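Local coordinates for bromodomain protein, putative (PDB 4PY6), which probably binds acetyl-lysine marks on proteins such as histones through its bromodomain, the part of the longer malaria-parasite protein held in this chain, at residues 16-27 and 79-90. Sequence-based numbering, arbitrary orientation.
Sequences NKRLLKQWEKIL and LSDGIYKEPIDF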
loop_
_atom_site.group_PDB
_atom_site.type_symbol
_atom_site.label_atom_id
_atom_site.label_comp_id
_atom_site.label_asym_id
_atom_site.label_seq_id
_atom_site.Cartn_x
_atom_site.Cartn_y
_atom_site.Cartn_z
ATOM N N ASN A 16 -0.152 -29.930 0.095
ATOM C CA ASN A 16 -1.608 -29.977 0.223
ATOM C C ASN A 16 -2.253 -30.350 -1.111
ATOM O O ASN A 16 -2.179 -29.586 -2.076
ATOM C CB ASN A 16 -2.154 -28.656 0.786
ATOM C CG ASN A 16 -3.652 -28.626 0.988
ATOM O OD1 ASN A 16 -4.387 -27.974 0.237
ATOM N ND2 ASN A 16 -4.138 -29.309 2.014
ATOM N N LYS A 17 -2.860 -31.546 -1.161
ATOM C CA LYS A 17 -3.524 -32.073 -2.352
ATOM C C LYS A 17 -5.000 -31.656 -2.439
ATOM O O LYS A 17 -5.650 -31.933 -3.453
ATOM C CB LYS A 17 -3.373 -33.598 -2.429
ATOM C CG LYS A 17 -2.755 -34.066 -3.741
ATOM C CD LYS A 17 -3.369 -35.372 -4.225
ATOM C CE LYS A 17 -4.458 -35.156 -5.250
ATOM N NZ LYS A 17 -5.033 -36.442 -5.719
ATOM N N ARG A 18 -5.521 -30.981 -1.385
ATOM C CA ARG A 18 -6.902 -30.493 -1.323
ATOM C C ARG A 18 -7.110 -29.420 -2.390
ATOM O O ARG A 18 -6.348 -28.453 -2.454
ATOM C CB ARG A 18 -7.236 -29.944 0.077
ATOM C CG ARG A 18 -8.717 -29.600 0.270
ATOM C CD ARG A 18 -8.949 -28.621 1.411
ATOM N NE ARG A 18 -8.534 -27.258 1.067
ATOM C CZ ARG A 18 -9.343 -26.322 0.579
ATOM N NH1 ARG A 18 -10.627 -26.585 0.373
ATOM N NH2 ARG A 18 -8.874 -25.114 0.297
ATOM N N LEU A 19 -8.122 -29.621 -3.248
ATOM C CA LEU A 19 -8.439 -28.695 -4.332
ATOM C C LEU A 19 -9.116 -27.441 -3.796
ATOM O O LEU A 19 -10.191 -27.518 -3.193
ATOM C CB LEU A 19 -9.297 -29.372 -5.420
ATOM C CG LEU A 19 -8.622 -30.484 -6.226
ATOM C CD1 LEU A 19 -9.647 -31.450 -6.775
ATOM C CD2 LEU A 19 -7.761 -29.918 -7.349
ATOM N N LEU A 20 -8.453 -26.289 -3.981
ATOM C CA LEU A 20 -8.949 -24.987 -3.543
ATOM C C LEU A 20 -10.116 -24.548 -4.413
ATOM O O LEU A 20 -10.102 -24.780 -5.627
ATOM C CB LEU A 20 -7.828 -23.937 -3.626
ATOM C CG LEU A 20 -7.094 -23.604 -2.332
ATOM C CD1 LEU A 20 -5.963 -24.586 -2.071
ATOM C CD2 LEU A 20 -6.525 -22.203 -2.389
ATOM N N LYS A 21 -11.121 -23.902 -3.797
ATOM C CA LYS A 21 -12.287 -23.360 -4.504
ATOM C C LYS A 21 -11.813 -22.132 -5.285
ATOM O O LYS A 21 -10.791 -21.544 -4.919
ATOM C CB LYS A 21 -13.396 -22.971 -3.510
ATOM C CG LYS A 21 -13.987 -24.146 -2.736
ATOM C CD LYS A 21 -14.513 -23.706 -1.380
ATOM C CE LYS A 21 -15.093 -24.847 -0.583
ATOM N NZ LYS A 21 -15.594 -24.392 0.742
ATOM N N GLN A 22 -12.527 -21.757 -6.364
ATOM C CA GLN A 22 -12.141 -20.605 -7.186
ATOM C C GLN A 22 -12.021 -19.303 -6.388
ATOM O O GLN A 22 -11.060 -18.570 -6.614
ATOM C CB GLN A 22 -13.023 -20.459 -8.440
ATOM C CG GLN A 22 -12.451 -19.521 -9.519
ATOM C CD GLN A 22 -11.105 -19.927 -10.097
ATOM O OE1 GLN A 22 -10.766 -21.111 -10.224
ATOM N NE2 GLN A 22 -10.320 -18.940 -10.497
ATOM N N TRP A 23 -12.936 -19.052 -5.418
ATOM C CA TRP A 23 -12.869 -17.852 -4.572
ATOM C C TRP A 23 -11.630 -17.855 -3.671
ATOM O O TRP A 23 -11.049 -16.795 -3.454
ATOM C CB TRP A 23 -14.168 -17.599 -3.780
ATOM C CG TRP A 23 -14.507 -18.626 -2.739
ATOM C CD1 TRP A 23 -15.363 -19.677 -2.880
ATOM C CD2 TRP A 23 -14.064 -18.650 -1.374
ATOM N NE1 TRP A 23 -15.454 -20.376 -1.699
ATOM C CE2 TRP A 23 -14.663 -19.771 -0.758
ATOM C CE3 TRP A 23 -13.198 -17.846 -0.613
ATOM C CZ2 TRP A 23 -14.425 -20.108 0.581
ATOM C CZ3 TRP A 23 -12.955 -18.186 0.710
ATOM C CH2 TRP A 23 -13.572 -19.298 1.296
ATOM N N GLU A 24 -11.210 -19.050 -3.189
ATOM C CA GLU A 24 -10.014 -19.241 -2.357
ATOM C C GLU A 24 -8.739 -18.955 -3.167
ATOM O O GLU A 24 -7.770 -18.433 -2.611
ATOM C CB GLU A 24 -9.956 -20.668 -1.784
ATOM C CG GLU A 24 -11.035 -20.997 -0.766
ATOM C CD GLU A 24 -11.019 -22.416 -0.230
ATOM O OE1 GLU A 24 -11.070 -23.365 -1.046
ATOM O OE2 GLU A 24 -10.994 -22.582 1.011
ATOM N N LYS A 25 -8.744 -19.307 -4.473
ATOM C CA LYS A 25 -7.634 -19.092 -5.409
ATOM C C LYS A 25 -7.419 -17.601 -5.704
ATOM O O LYS A 25 -6.272 -17.177 -5.865
ATOM C CB LYS A 25 -7.867 -19.861 -6.719
ATOM C CG LYS A 25 -7.546 -21.345 -6.634
ATOM C CD LYS A 25 -7.883 -22.063 -7.931
ATOM C CE LYS A 25 -7.568 -23.535 -7.863
ATOM N NZ LYS A 25 -8.030 -24.253 -9.079
ATOM N N ILE A 26 -8.522 -16.817 -5.792
ATOM C CA ILE A 26 -8.494 -15.368 -6.041
ATOM C C ILE A 26 -7.854 -14.656 -4.837
ATOM O O ILE A 26 -7.016 -13.777 -5.029
ATOM C CB ILE A 26 -9.901 -14.790 -6.412
ATOM C CG1 ILE A 26 -10.480 -15.476 -7.672
ATOM C CG2 ILE A 26 -9.853 -13.258 -6.608
ATOM C CD1 ILE A 26 -12.021 -15.496 -7.759
ATOM N N LEU A 27 -8.218 -15.066 -3.606
ATOM C CA LEU A 27 -7.661 -14.486 -2.377
ATOM C C LEU A 27 -6.176 -14.798 -2.243
ATOM O O LEU A 27 -5.407 -13.935 -1.823
ATOM C CB LEU A 27 -8.411 -14.977 -1.123
ATOM C CG LEU A 27 -9.927 -14.791 -1.082
ATOM C CD1 LEU A 27 -10.513 -15.453 0.132
ATOM C CD2 LEU A 27 -10.321 -13.336 -1.131
ATOM N N LEU A 79 -6.224 -20.761 4.265
ATOM C CA LEU A 79 -6.727 -20.700 2.890
ATOM C C LEU A 79 -6.489 -22.040 2.172
ATOM O O LEU A 79 -7.308 -22.452 1.347
ATOM C CB LEU A 79 -6.003 -19.557 2.158
ATOM C CG LEU A 79 -6.754 -18.722 1.117
ATOM C CD1 LEU A 79 -8.097 -18.205 1.636
ATOM C CD2 LEU A 79 -5.917 -17.535 0.707
ATOM N N SER A 80 -5.379 -22.724 2.517
ATOM C CA SER A 80 -4.981 -24.024 1.975
ATOM C C SER A 80 -5.799 -25.171 2.588
ATOM O O SER A 80 -6.167 -26.105 1.876
ATOM C CB SER A 80 -3.490 -24.252 2.212
ATOM O OG SER A 80 -3.048 -25.514 1.741
ATOM N N ASP A 81 -6.074 -25.098 3.905
ATOM C CA ASP A 81 -6.813 -26.121 4.653
ATOM C C ASP A 81 -8.337 -26.028 4.549
ATOM O O ASP A 81 -9.031 -26.978 4.919
ATOM C CB ASP A 81 -6.371 -26.135 6.130
ATOM C CG ASP A 81 -4.910 -26.481 6.351
ATOM O OD1 ASP A 81 -4.364 -27.295 5.572
ATOM O OD2 ASP A 81 -4.317 -25.953 7.314
ATOM N N GLY A 82 -8.838 -24.899 4.054
ATOM C CA GLY A 82 -10.268 -24.650 3.913
ATOM C C GLY A 82 -10.927 -24.272 5.224
ATOM O O GLY A 82 -12.052 -24.693 5.497
ATOM N N ILE A 83 -10.219 -23.473 6.045
ATOM C CA ILE A 83 -10.676 -22.990 7.353
ATOM C C ILE A 83 -11.791 -21.946 7.185
ATOM O O ILE A 83 -12.771 -21.976 7.932
ATOM C CB ILE A 83 -9.459 -22.487 8.199
ATOM C CG1 ILE A 83 -8.482 -23.645 8.574
ATOM C CG2 ILE A 83 -9.854 -21.638 9.426
ATOM C CD1 ILE A 83 -9.023 -24.805 9.523
ATOM N N TYR A 84 -11.651 -21.052 6.189
ATOM C CA TYR A 84 -12.636 -20.012 5.899
ATOM C C TYR A 84 -13.867 -20.589 5.206
ATOM O O TYR A 84 -13.745 -21.295 4.199
ATOM C CB TYR A 84 -12.020 -18.873 5.065
ATOM C CG TYR A 84 -10.742 -18.301 5.641
ATOM C CD1 TYR A 84 -10.740 -17.637 6.865
ATOM C CD2 TYR A 84 -9.538 -18.401 4.953
ATOM C CE1 TYR A 84 -9.570 -17.098 7.395
ATOM C CE2 TYR A 84 -8.362 -17.857 5.469
ATOM C CZ TYR A 84 -8.383 -17.211 6.694
ATOM O OH TYR A 84 -7.231 -16.680 7.218
ATOM N N LYS A 85 -15.050 -20.303 5.767
ATOM C CA LYS A 85 -16.338 -20.758 5.241
ATOM C C LYS A 85 -16.924 -19.728 4.287
ATOM O O LYS A 85 -17.720 -20.073 3.414
ATOM C CB LYS A 85 -17.313 -21.076 6.390
ATOM C CG LYS A 85 -17.437 -22.568 6.705
ATOM C CD LYS A 85 -16.200 -23.151 7.400
ATOM C CE LYS A 85 -16.105 -24.641 7.201
ATOM N NZ LYS A 85 -14.693 -25.103 7.190
ATOM N N GLU A 86 -16.510 -18.464 4.452
ATOM C CA GLU A 86 -16.916 -17.321 3.641
ATOM C C GLU A 86 -15.671 -16.488 3.301
ATOM O O GLU A 86 -14.763 -16.417 4.132
ATOM C CB GLU A 86 -17.930 -16.447 4.407
ATOM C CG GLU A 86 -19.344 -16.998 4.420
ATOM C CD GLU A 86 -20.402 -16.007 4.863
ATOM O OE1 GLU A 86 -20.490 -15.730 6.081
ATOM O OE2 GLU A 86 -21.155 -15.517 3.991
ATOM N N PRO A 87 -15.615 -15.816 2.122
ATOM C CA PRO A 87 -14.437 -14.978 1.806
ATOM C C PRO A 87 -14.174 -13.839 2.797
ATOM O O PRO A 87 -13.028 -13.422 2.936
ATOM C CB PRO A 87 -14.755 -14.429 0.414
ATOM C CG PRO A 87 -15.784 -15.347 -0.150
ATOM C CD PRO A 87 -16.597 -15.793 1.018
ATOM N N ILE A 88 -15.228 -13.351 3.489
ATOM C CA ILE A 88 -15.163 -12.281 4.494
ATOM C C ILE A 88 -14.332 -12.676 5.731
ATOM O O ILE A 88 -13.788 -11.797 6.402
ATOM C CB ILE A 88 -16.592 -11.781 4.868
ATOM C CG1 ILE A 88 -16.584 -10.335 5.419
ATOM C CG2 ILE A 88 -17.310 -12.747 5.822
ATOM C CD1 ILE A 88 -16.492 -9.224 4.368
ATOM N N ASP A 89 -14.253 -13.992 6.034
ATOM C CA ASP A 89 -13.483 -14.529 7.158
ATOM C C ASP A 89 -11.983 -14.299 6.926
ATOM O O ASP A 89 -11.244 -14.088 7.886
ATOM C CB ASP A 89 -13.798 -16.020 7.379
ATOM C CG ASP A 89 -15.249 -16.346 7.696
ATOM O OD1 ASP A 89 -15.912 -15.526 8.373
ATOM O OD2 ASP A 89 -15.706 -17.444 7.314
ATOM N N PHE A 90 -11.557 -14.299 5.643
ATOM C CA PHE A 90 -10.186 -14.019 5.205
ATOM C C PHE A 90 -9.940 -12.512 5.350
ATOM O O PHE A 90 -8.871 -12.114 5.812
ATOM C CB PHE A 90 -9.989 -14.484 3.743
ATOM C CG PHE A 90 -8.865 -13.837 2.962
ATOM C CD1 PHE A 90 -9.079 -12.663 2.245
ATOM C CD2 PHE A 90 -7.610 -14.429 2.896
ATOM C CE1 PHE A 90 -8.045 -12.070 1.516
ATOM C CE2 PHE A 90 -6.579 -13.840 2.157
ATOM C CZ PHE A 90 -6.805 -12.666 1.470
HETATM O O HOH W 1 -10.198 -21.276 3.417
#
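Arg18 reaches across to the C-terminal end of helix 72-81 and grips the carbonyl of Ser80. From CB the chain runs with CG anti to the backbone N (chi1 -172°), and CD passes alongside the backbone oxygens of Ser80 and Asp81. A bend at chi3 then turns the guanidinium so that NE donates to Ser80 O at 2.8 Å, the oxygen lying near the guanidinium plane but NE above the carbonyl plane. NH2 adds a weak bond to the same oxygen and a nearly straight hydrogen bond, part of a salt bridge, to Glu24 OE1 (3.1 Å, 165°), while Gly82 N sits over one guanidinium face. Glu24 OE1 also takes Lys21 N on its anti lone pair at 2.8 Å, tying the N-cap residue to the first turn of helix 22-32. A water donates to Glu24 OE2 and accepts from Tyr84 N. In the left-handed four-helix bundle of a bromodomain, this contact joins the N-terminal turn of helix 22-32 to the turn between helices 72-81 and 87-104, well away from the ligand pocket. Trp23 is wedged into that turn: Pro87 CG packs over one ring face, toward its rim, 3.6 Å from Trp23 CE3, Glu24 CG lies over the opposite face, also toward the rim, and Tyr84 O meets the edge at CH2. Phe140 adds an edge-to-face ring contact to Trp23. One turn on, Leu27 CB stands over the centre of the Phe90 ring, 3.8 Å from its centroid; Leu27 CD1 lies near Phe90 CG, and Leu27 CD2 near Phe90 CD1 and CE1. Leu79 CD1 closes on Leu27 CD1 at 4.0 Å, and Trp129 and Ile136 of helix 112-138 also touch Leu27.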